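Local coordinates for protein glucosamine 6-phosphate N-acetyltransferase (Arabidopsis thaliana, PDB 3T90) that transfers an acetyl group from acetyl-CoA to D-glucosamine 6-phosphate, making the N-acetylglucosamine 6-phosphate needed for UDP-GlcNAc biosynthesis, at residues C80-H85 against K113-Y118; G68-E73 against E106-H111; I20-Q25 against G62-T67. One frame throughout, in Å; residues are numbered along the deposited sequence. Where two conformers were deposited one is given.

Contact 1: residues C80-H85 against K113-Y118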
loop_
_atom_site.group_PDB
_atom_site.type_symbol
_atom_site.label_atom_id
_atom_site.label_comp_id
_atom_site.label_asym_id
_atom_site.label_seq_id
_atom_site.Cartn_x
_atom_site.Cartn_y
_atom_site.Cartn_z
ATOM N N CYS A 80 5.431 0.855 16.198
ATOM C CA CYS A 80 6.291 1.175 14.998
ATOM C C CYS A 80 6.429 -0.111 14.125
ATOM O O CYS A 80 7.539 -0.573 13.759
ATOM C CB CYS A 80 7.642 1.804 15.360
ATOM S SG CYS A 80 7.364 3.464 16.086
ATOM N N GLY A 81 5.252 -0.651 13.785
ATOM C CA GLY A 81 5.179 -1.868 12.986
ATOM C C GLY A 81 5.316 -1.646 11.497
ATOM O O GLY A 81 5.484 -0.539 11.030
ATOM N N LYS A 82 5.187 -2.773 10.794
ATOM C CA LYS A 82 5.346 -2.833 9.330
ATOM C C LYS A 82 4.256 -3.651 8.755
ATOM O O LYS A 82 3.911 -4.731 9.288
ATOM C CB LYS A 82 6.714 -3.454 8.933
ATOM C CG LYS A 82 7.856 -2.582 9.255
ATOM C CD LYS A 82 9.079 -3.142 8.572
ATOM C CE LYS A 82 9.466 -4.472 9.069
ATOM N NZ LYS A 82 11.036 -4.562 8.942
ATOM N N ALA A 83 3.605 -3.133 7.703
ATOM C CA ALA A 83 2.560 -3.868 7.001
ATOM C C ALA A 83 2.968 -4.136 5.581
ATOM O O ALA A 83 3.376 -3.173 4.865
ATOM C CB ALA A 83 1.237 -3.033 6.997
ATOM N N GLY A 84 2.662 -5.327 5.089
ATOM C CA GLY A 84 2.950 -5.675 3.674
ATOM C C GLY A 84 1.722 -5.404 2.834
ATOM O O GLY A 84 0.625 -5.803 3.198
ATOM N N HIS A 85 1.897 -4.713 1.715
ATOM C CA HIS A 85 0.806 -4.461 0.734
ATOM C C HIS A 85 1.073 -5.317 -0.504
ATOM O O HIS A 85 2.023 -5.010 -1.274
ATOM C CB HIS A 85 0.849 -2.983 0.323
ATOM C CG HIS A 85 0.612 -2.031 1.460
ATOM N ND1 HIS A 85 -0.662 -1.578 1.738
ATOM C CD2 HIS A 85 1.402 -1.585 2.449
ATOM C CE1 HIS A 85 -0.620 -0.793 2.817
ATOM N NE2 HIS A 85 0.621 -0.771 3.276
ATOM N N LYS A 113 6.466 -12.097 6.656
ATOM C CA LYS A 113 6.542 -12.661 8.012
ATOM C C LYS A 113 7.996 -12.598 8.436
ATOM O O LYS A 113 8.324 -12.159 9.586
ATOM C CB LYS A 113 6.023 -14.066 8.008
ATOM C CG LYS A 113 6.035 -14.561 9.448
ATOM C CD LYS A 113 5.873 -16.048 9.509
ATOM C CE LYS A 113 4.591 -16.572 9.090
ATOM N NZ LYS A 113 4.666 -17.990 9.642
ATOM N N SER A 114 8.911 -12.964 7.532
ATOM C CA SER A 114 10.334 -12.933 7.825
ATOM C C SER A 114 10.895 -11.522 8.100
ATOM O O SER A 114 11.826 -11.363 8.882
ATOM C CB SER A 114 11.123 -13.603 6.692
ATOM O OG SER A 114 11.276 -12.756 5.578
ATOM N N MET A 115 10.306 -10.500 7.487
ATOM C CA MET A 115 10.694 -9.124 7.738
ATOM C C MET A 115 10.077 -8.520 8.991
ATOM O O MET A 115 10.278 -7.328 9.259
ATOM C CB MET A 115 10.305 -8.236 6.491
ATOM C CG MET A 115 11.053 -8.679 5.267
ATOM S SD MET A 115 12.810 -8.276 5.347
ATOM C CE MET A 115 12.701 -6.493 5.287
ATOM N N GLY A 116 9.277 -9.310 9.685
ATOM C CA GLY A 116 8.660 -8.843 10.914
ATOM C C GLY A 116 7.431 -7.988 10.720
ATOM O O GLY A 116 7.055 -7.246 11.611
ATOM N N CYS A 117 6.734 -8.179 9.615
ATOM C CA CYS A 117 5.481 -7.400 9.424
ATOM C C CYS A 117 4.396 -7.988 10.370
ATOM O O CYS A 117 4.408 -9.237 10.687
ATOM C CB CYS A 117 4.911 -7.604 8.012
ATOM S SG CYS A 117 5.900 -6.800 6.735
ATOM N N TYR A 118 3.448 -7.159 10.814
ATOM C CA TYR A 118 2.365 -7.721 11.679
ATOM C C TYR A 118 1.149 -8.188 10.836
ATOM O O TYR A 118 0.303 -8.929 11.347
ATOM C CB TYR A 118 1.945 -6.678 12.737
ATOM C CG TYR A 118 1.247 -5.435 12.183
ATOM C CD1 TYR A 118 -0.114 -5.381 12.053
ATOM C CD2 TYR A 118 1.993 -4.372 11.769
ATOM C CE1 TYR A 118 -0.752 -4.214 11.519
ATOM C CE2 TYR A 118 1.406 -3.252 11.246
ATOM C CZ TYR A 118 0.038 -3.153 11.157
ATOM O OH TYR A 118 -0.552 -2.015 10.582
HETATM O O HOH W 1 5.493 -5.122 12.465
#
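The Tyr-118 ring meets Lys-82 with its edge: the backbone N of Lys-82 lies in the plane of the ring, 3.7 Å from CD2, and water 1 sits in that plane as well. Lys-82 O, Ala-83 N and Gly-81 CA approach the ring obliquely, the carbonyl oxygen coming to 3.2 Å from CD2. Tyr-118 CG stands between its own N and carbonyl carbon (chi1 67°), which folds the ring back along the start of the strand and carries OH to 4.1 Å from Ala-83 CB.

The same Lys-82 carbonyl is gripped by the backbone. Tyr-118 N donates to Lys-82 O at 2.9 Å, almost in line with the carbonyl bond (C=O...N 171°), although the hydrogen itself is bent off the line. Water 1 adds a second link, accepting from Lys-82 N and donating to Gly-116 O. Farther out, the lysine chain, bent at chi3 (-64°) and again at chi4, brings NZ to 2.9 Å from Met-115 O, a weak hydrogen bond. The buried Cys-117 puts SG 4.1 Å from Lys-82 CB and 3.9 Å from Gly-84 N.

Gly-116, with positive phi, closes helix 100-114 in a Schellman motif and turns the chain into strand 119-124, whose Lys-119 and Ile-121 form backbone hydrogen bonds with Gly-84. Tyr-118 also packs on Lys-75 and on Tyr-147 of the second subunit; by similarity, Tyr-118 and Lys-75 belong to the substrate site. The contact is thus the point where the helix of the beta-alpha-beta crossover returns to the sheet, in the unit formed by strand 82-91, helix 100-114 and the parallel strand 119-124, central to the GNAT fold.

Contact 2: residues G68-E73 against E106-H111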
loop_
_atom_site.group_PDB
_atom_site.type_symbol
_atom_site.label_atom_id
_atom_site.label_comp_id
_atom_site.label_asym_id
_atom_site.label_seq_id
_atom_site.Cartn_x
_atom_site.Cartn_y
_atom_site.Cartn_z
ATOM N N GLY A 68 3.607 -11.382 -8.680
ATOM C CA GLY A 68 2.932 -10.627 -7.614
ATOM C C GLY A 68 4.016 -9.880 -6.906
ATOM O O GLY A 68 5.178 -10.264 -6.865
ATOM N N SER A 69 3.627 -8.769 -6.296
ATOM C CA SER A 69 4.555 -7.837 -5.651
ATOM C C SER A 69 4.186 -7.591 -4.196
ATOM O O SER A 69 3.009 -7.745 -3.822
ATOM C CB SER A 69 4.495 -6.480 -6.358
ATOM O OG SER A 69 4.751 -6.626 -7.751
ATOM N N VAL A 70 5.158 -7.207 -3.382
ATOM C CA VAL A 70 4.754 -6.629 -2.062
ATOM C C VAL A 70 5.611 -5.438 -1.683
ATOM O O VAL A 70 6.819 -5.454 -1.889
ATOM C CB VAL A 70 4.785 -7.793 -0.975
ATOM C CG1 VAL A 70 6.238 -8.305 -0.690
ATOM C CG2 VAL A 70 4.101 -7.268 0.315
ATOM N N MET A 71 4.976 -4.412 -1.154
ATOM C CA MET A 71 5.632 -3.224 -0.697
ATOM C C MET A 71 5.392 -3.110 0.781
ATOM O O MET A 71 4.193 -3.147 1.216
ATOM C CB MET A 71 5.113 -2.006 -1.445
ATOM C CG MET A 71 5.918 -0.835 -0.971
ATOM S SD MET A 71 5.533 0.626 -1.971
ATOM C CE MET A 71 4.154 0.995 -1.400
ATOM N N ILE A 72 6.488 -2.995 1.554
ATOM C CA ILE A 72 6.388 -2.930 3.007
ATOM C C ILE A 72 6.326 -1.480 3.417
ATOM O O ILE A 72 7.163 -0.612 3.034
ATOM C CB ILE A 72 7.555 -3.713 3.672
ATOM C CG1 ILE A 72 7.367 -5.196 3.377
ATOM C CG2 ILE A 72 7.475 -3.619 5.200
ATOM C CD1 ILE A 72 8.555 -6.123 3.950
ATOM N N GLU A 73 5.280 -1.195 4.198
ATOM C CA GLU A 73 4.979 0.170 4.710
ATOM C C GLU A 73 5.378 0.230 6.187
ATOM O O GLU A 73 4.813 -0.540 6.975
ATOM C CB GLU A 73 3.494 0.394 4.627
ATOM C CG GLU A 73 3.130 1.848 5.152
ATOM C CD GLU A 73 1.684 1.937 5.516
ATOM O OE1 GLU A 73 1.251 2.901 6.185
ATOM O OE2 GLU A 73 0.865 1.043 5.227
ATOM N N GLU A 106 1.909 -17.015 -1.292
ATOM C CA GLU A 106 2.626 -17.534 -0.146
ATOM C C GLU A 106 4.059 -17.077 -0.104
ATOM O O GLU A 106 4.583 -16.814 0.978
ATOM C CB GLU A 106 2.593 -19.067 -0.127
ATOM C CG GLU A 106 1.180 -19.557 0.261
ATOM C CD GLU A 106 1.055 -21.070 0.127
ATOM O OE1 GLU A 106 1.843 -21.682 -0.618
ATOM O OE2 GLU A 106 0.160 -21.661 0.755
ATOM N N PHE A 107 4.719 -16.972 -1.263
ATOM C CA PHE A 107 6.093 -16.448 -1.271
ATOM C C PHE A 107 6.152 -15.022 -0.658
ATOM O O PHE A 107 7.052 -14.709 0.136
ATOM C CB PHE A 107 6.587 -16.480 -2.727
ATOM C CG PHE A 107 7.997 -15.985 -2.968
ATOM C CD1 PHE A 107 9.019 -16.891 -3.242
ATOM C CD2 PHE A 107 8.265 -14.595 -3.065
ATOM C CE1 PHE A 107 10.289 -16.433 -3.578
ATOM C CE2 PHE A 107 9.569 -14.117 -3.385
ATOM C CZ PHE A 107 10.579 -14.998 -3.670
ATOM N N LEU A 108 5.201 -14.160 -1.091
ATOM C CA LEU A 108 5.200 -12.826 -0.545
ATOM C C LEU A 108 4.801 -12.779 0.919
ATOM O O LEU A 108 5.382 -11.943 1.630
ATOM C CB LEU A 108 4.214 -12.016 -1.386
ATOM C CG LEU A 108 4.509 -11.963 -2.899
ATOM C CD1 LEU A 108 3.340 -11.369 -3.704
ATOM C CD2 LEU A 108 5.748 -11.083 -3.152
ATOM N N MET A 109 3.884 -13.638 1.348
ATOM C CA MET A 109 3.553 -13.664 2.795
ATOM C C MET A 109 4.753 -14.148 3.582
ATOM O O MET A 109 5.094 -13.565 4.629
ATOM C CB MET A 109 2.406 -14.613 3.014
ATOM C CG MET A 109 1.104 -14.069 2.508
ATOM S SD MET A 109 -0.142 -15.414 2.729
ATOM C CE MET A 109 -1.490 -14.299 2.548
ATOM N N ASP A 110 5.450 -15.132 3.046
ATOM C CA ASP A 110 6.638 -15.646 3.766
ATOM C C ASP A 110 7.698 -14.541 3.926
ATOM O O ASP A 110 8.304 -14.309 4.970
ATOM C CB ASP A 110 7.286 -16.820 2.967
ATOM C CG ASP A 110 6.487 -18.112 3.003
ATOM O OD1 ASP A 110 5.595 -18.293 3.848
ATOM O OD2 ASP A 110 6.789 -18.934 2.088
ATOM N N HIS A 111 7.913 -13.740 2.877
ATOM C CA HIS A 111 8.829 -12.646 2.950
ATOM C C HIS A 111 8.382 -11.620 4.035
ATOM O O HIS A 111 9.193 -11.175 4.877
ATOM C CB HIS A 111 8.854 -11.936 1.558
ATOM C CG HIS A 111 9.790 -10.794 1.573
ATOM N ND1 HIS A 111 11.171 -10.943 1.692
ATOM C CD2 HIS A 111 9.542 -9.458 1.621
ATOM C CE1 HIS A 111 11.719 -9.737 1.722
ATOM N NE2 HIS A 111 10.760 -8.827 1.709
#
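Leu-108 lays its two methyls over the backbone of Gly-68 and the flank of Val-70. CD1 touches Gly-68 C and Ser-69 O, each at 3.6 Å, a close fit over a glycine, where a CB would point toward the helix. CD2 lies 3.7 Å from Val-70 CG1, and the leucine and valine side chains slide past one another in opposite directions. In Val-70 the branch that makes this contact, CG1, stands between the backbone N and carbonyl carbon (chi1 68°), facing the helix.

One turn later, His-111 extends with CG anti to its N and carries its ring across the tips of two strand residues. CD2 comes to 4.2 Å from Val-70 CG1, while NE2 is 4.1 Å from Ile-72 CD1; both aliphatic chains cross obliquely to the histidine. NE2, beside Ile-72, also has a polar partner: it is hydrogen-bonded to the carbonyl oxygen of Asp-49, which would limit the rotation of the ring.

Ile-86 of the neighbouring strand 82-91 packs against both Val-70 and Leu-108. On the other face of strand 63-74, Met-71 packs on Met-71 of the second subunit.

The axes of strand 68-73 and helix 106-111 pass 8.6 Å apart, 19° from parallel, the usual alpha/beta arrangement of a helix lying along the strands it covers. Here it is helix 100-114 on the central sheet of the GNAT fold, the helix whose N-terminal end and preceding loop bind acetyl-CoA by similarity.

Contact 3: residues I20-Q25 against G62-T67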
loop_
_atom_site.group_PDB
_atom_site.type_symbol
_atom_site.label_atom_id
_atom_site.label_comp_id
_atom_site.label_asym_id
_atom_site.label_seq_id
_atom_site.Cartn_x
_atom_site.Cartn_y
_atom_site.Cartn_z
ATOM N N ILE A 20 5.970 -7.733 -18.871
ATOM C CA ILE A 20 5.035 -6.650 -19.062
ATOM C C ILE A 20 3.776 -7.183 -19.781
ATOM O O ILE A 20 2.639 -6.866 -19.370
ATOM C CB ILE A 20 5.697 -5.518 -19.883
ATOM C CG1 ILE A 20 6.944 -5.000 -19.110
ATOM C CG2 ILE A 20 4.669 -4.361 -20.227
ATOM C CD1 ILE A 20 6.517 -4.325 -17.751
ATOM N N GLU A 21 3.968 -8.086 -20.742
ATOM C CA GLU A 21 2.807 -8.728 -21.402
ATOM C C GLU A 21 1.885 -9.418 -20.392
ATOM O O GLU A 21 0.649 -9.286 -20.521
ATOM C CB GLU A 21 3.283 -9.679 -22.479
ATOM C CG GLU A 21 4.034 -8.930 -23.623
ATOM C CD GLU A 21 5.536 -9.041 -23.425
ATOM O OE1 GLU A 21 6.105 -8.692 -22.335
ATOM O OE2 GLU A 21 6.216 -9.536 -24.394
ATOM N N LEU A 22 2.436 -10.105 -19.392
ATOM C CA LEU A 22 1.610 -10.788 -18.403
ATOM C C LEU A 22 0.887 -9.750 -17.548
ATOM O O LEU A 22 -0.324 -9.944 -17.248
ATOM C CB LEU A 22 2.527 -11.653 -17.550
ATOM C CG LEU A 22 1.853 -12.199 -16.306
ATOM C CD1 LEU A 22 0.619 -13.102 -16.671
ATOM C CD2 LEU A 22 2.874 -12.953 -15.406
ATOM N N LEU A 23 1.599 -8.670 -17.142
ATOM C CA LEU A 23 0.889 -7.611 -16.384
ATOM C C LEU A 23 -0.339 -7.078 -17.141
ATOM O O LEU A 23 -1.295 -6.660 -16.503
ATOM C CB LEU A 23 1.803 -6.451 -15.977
ATOM C CG LEU A 23 2.857 -6.817 -14.928
ATOM C CD1 LEU A 23 3.893 -5.688 -14.730
ATOM C CD2 LEU A 23 2.198 -7.227 -13.557
ATOM N N GLY A 24 -0.265 -7.068 -18.467
ATOM C CA GLY A 24 -1.361 -6.594 -19.307
ATOM C C GLY A 24 -2.627 -7.459 -19.159
ATOM O O GLY A 24 -3.693 -6.990 -19.529
ATOM N N GLN A 25 -2.533 -8.650 -18.609
ATOM C CA GLN A 25 -3.722 -9.480 -18.285
ATOM C C GLN A 25 -4.417 -9.015 -17.001
ATOM O O GLN A 25 -5.570 -9.414 -16.744
ATOM C CB GLN A 25 -3.343 -10.965 -18.144
ATOM C CG GLN A 25 -2.775 -11.467 -19.496
ATOM C CD GLN A 25 -2.696 -13.006 -19.493
ATOM O OE1 GLN A 25 -3.461 -13.706 -18.829
ATOM N NE2 GLN A 25 -1.725 -13.531 -20.217
ATOM N N GLY A 62 10.054 -20.463 -21.443
ATOM C CA GLY A 62 10.897 -19.365 -20.950
ATOM C C GLY A 62 10.171 -18.010 -20.799
ATOM O O GLY A 62 10.788 -16.964 -20.995
ATOM N N LYS A 63 8.864 -18.047 -20.509
ATOM C CA LYS A 63 8.069 -16.824 -20.284
ATOM C C LYS A 63 7.622 -16.819 -18.824
ATOM O O LYS A 63 7.499 -17.868 -18.158
ATOM C CB LYS A 63 6.842 -16.772 -21.191
ATOM C CG LYS A 63 7.123 -16.710 -22.726
ATOM C CD LYS A 63 7.709 -15.380 -23.161
ATOM C CE LYS A 63 8.480 -15.503 -24.514
ATOM N NZ LYS A 63 9.321 -14.269 -24.706
ATOM N N ILE A 64 7.342 -15.628 -18.338
ATOM C CA ILE A 64 6.789 -15.506 -16.996
ATOM C C ILE A 64 5.310 -15.945 -17.027
ATOM O O ILE A 64 4.497 -15.452 -17.829
ATOM C CB ILE A 64 6.891 -14.042 -16.520
ATOM C CG1 ILE A 64 8.345 -13.526 -16.645
ATOM C CG2 ILE A 64 6.323 -13.876 -15.068
ATOM C CD1 ILE A 64 9.360 -14.358 -15.899
ATOM N N ALA A 65 4.997 -16.864 -16.155
ATOM C CA ALA A 65 3.665 -17.432 -16.022
ATOM C C ALA A 65 2.784 -16.813 -14.916
ATOM O O ALA A 65 1.589 -16.877 -14.944
ATOM C CB ALA A 65 3.824 -18.965 -15.722
ATOM N N ALA A 66 3.415 -16.286 -13.893
ATOM C CA ALA A 66 2.693 -15.624 -12.793
ATOM C C ALA A 66 3.592 -14.640 -12.108
ATOM O O ALA A 66 4.832 -14.701 -12.210
ATOM C CB ALA A 66 2.214 -16.717 -11.756
ATOM N N THR A 67 3.003 -13.650 -11.445
ATOM C CA THR A 67 3.742 -12.606 -10.762
ATOM C C THR A 67 2.895 -12.013 -9.628
ATOM O O THR A 67 1.660 -12.113 -9.630
ATOM C CB THR A 67 4.187 -11.500 -11.724
ATOM O OG1 THR A 67 5.074 -10.597 -11.024
ATOM C CG2 THR A 67 3.036 -10.710 -12.345
#
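Leu-22 and Ile-64 meet at about a right angle, with CD2 of the leucine 3.6 Å from CG2 of the isoleucine. Leu-22 projects from the short helix with CG anti to its N (chi1 168°), and its CD2 carries all of its contacts with segment 62-67. That one methyl settles over the backbone as well as between side chains: it lies 3.7 Å from Ala-66 N and 3.9 Å from Ala-65 C, and within the strand segment it also meets Thr-67 CG2 at 3.8 Å. Ile-64 offers only its short branch, while the end of the side chain leads away; Ile-64 also packs on Val-55.

Leu-23 is placed differently. Its CB leaves the helix at a slant to the strand, but CD2 swings in to 3.8 Å from Thr-67 CG2, and these two side chains again cross nearly perpendicularly. Thr-67 therefore presents one methyl to both leucines. With OG1 anti to the backbone N (chi1 -172°), its hydroxyl is directed elsewhere and is hydrogen-bonded to Cys-54 O of the adjacent strand, so that the apolar branch faces the helix.

The backbone beneath Leu-22 is irregular, since Ala-65 and Ala-66 both face Ile-56 in a classic beta bulge. Their methyls point away from segment 20-25 and pack on Leu-100 of helix 100-114. The central sheet of the GNAT fold is in this way covered on both faces, by helix 19-23 on one and helix 100-114 on the other.

Val-90 of strand 82-91 lies against both Leu-22 and Thr-67. Leu-23 also packs on Phe-76 of the second subunit, a residue assigned to the substrate site by similarity.

How the contacts relate
Contacts 2 and 3 follow one another along strand 63-74, their centres 18 Å apart, and bring helices to its two faces. Contacts 1 and 2 share helix 100-114 and, with centres 9 Å apart, touch directly: Met-115 CB packs on Ile-72 CD1 at 3.7 Å, and His-85 NE2 lies 2.7 Å from Glu-73 OE2, probably hydrogen-bonded. Contacts 1 and 3 do not meet; about 27 Å separates their centres, on opposite sides of the chain's centre. All three touch the second subunit. Of the residues assigned by similarity to substrate binding, contact 1 contains Tyr-118, beside Lys-75; Val-89, about 4 Å from Gly-68, and Asp-88, about 4 Å from Leu-23 between side chains, border contacts 2 and 3.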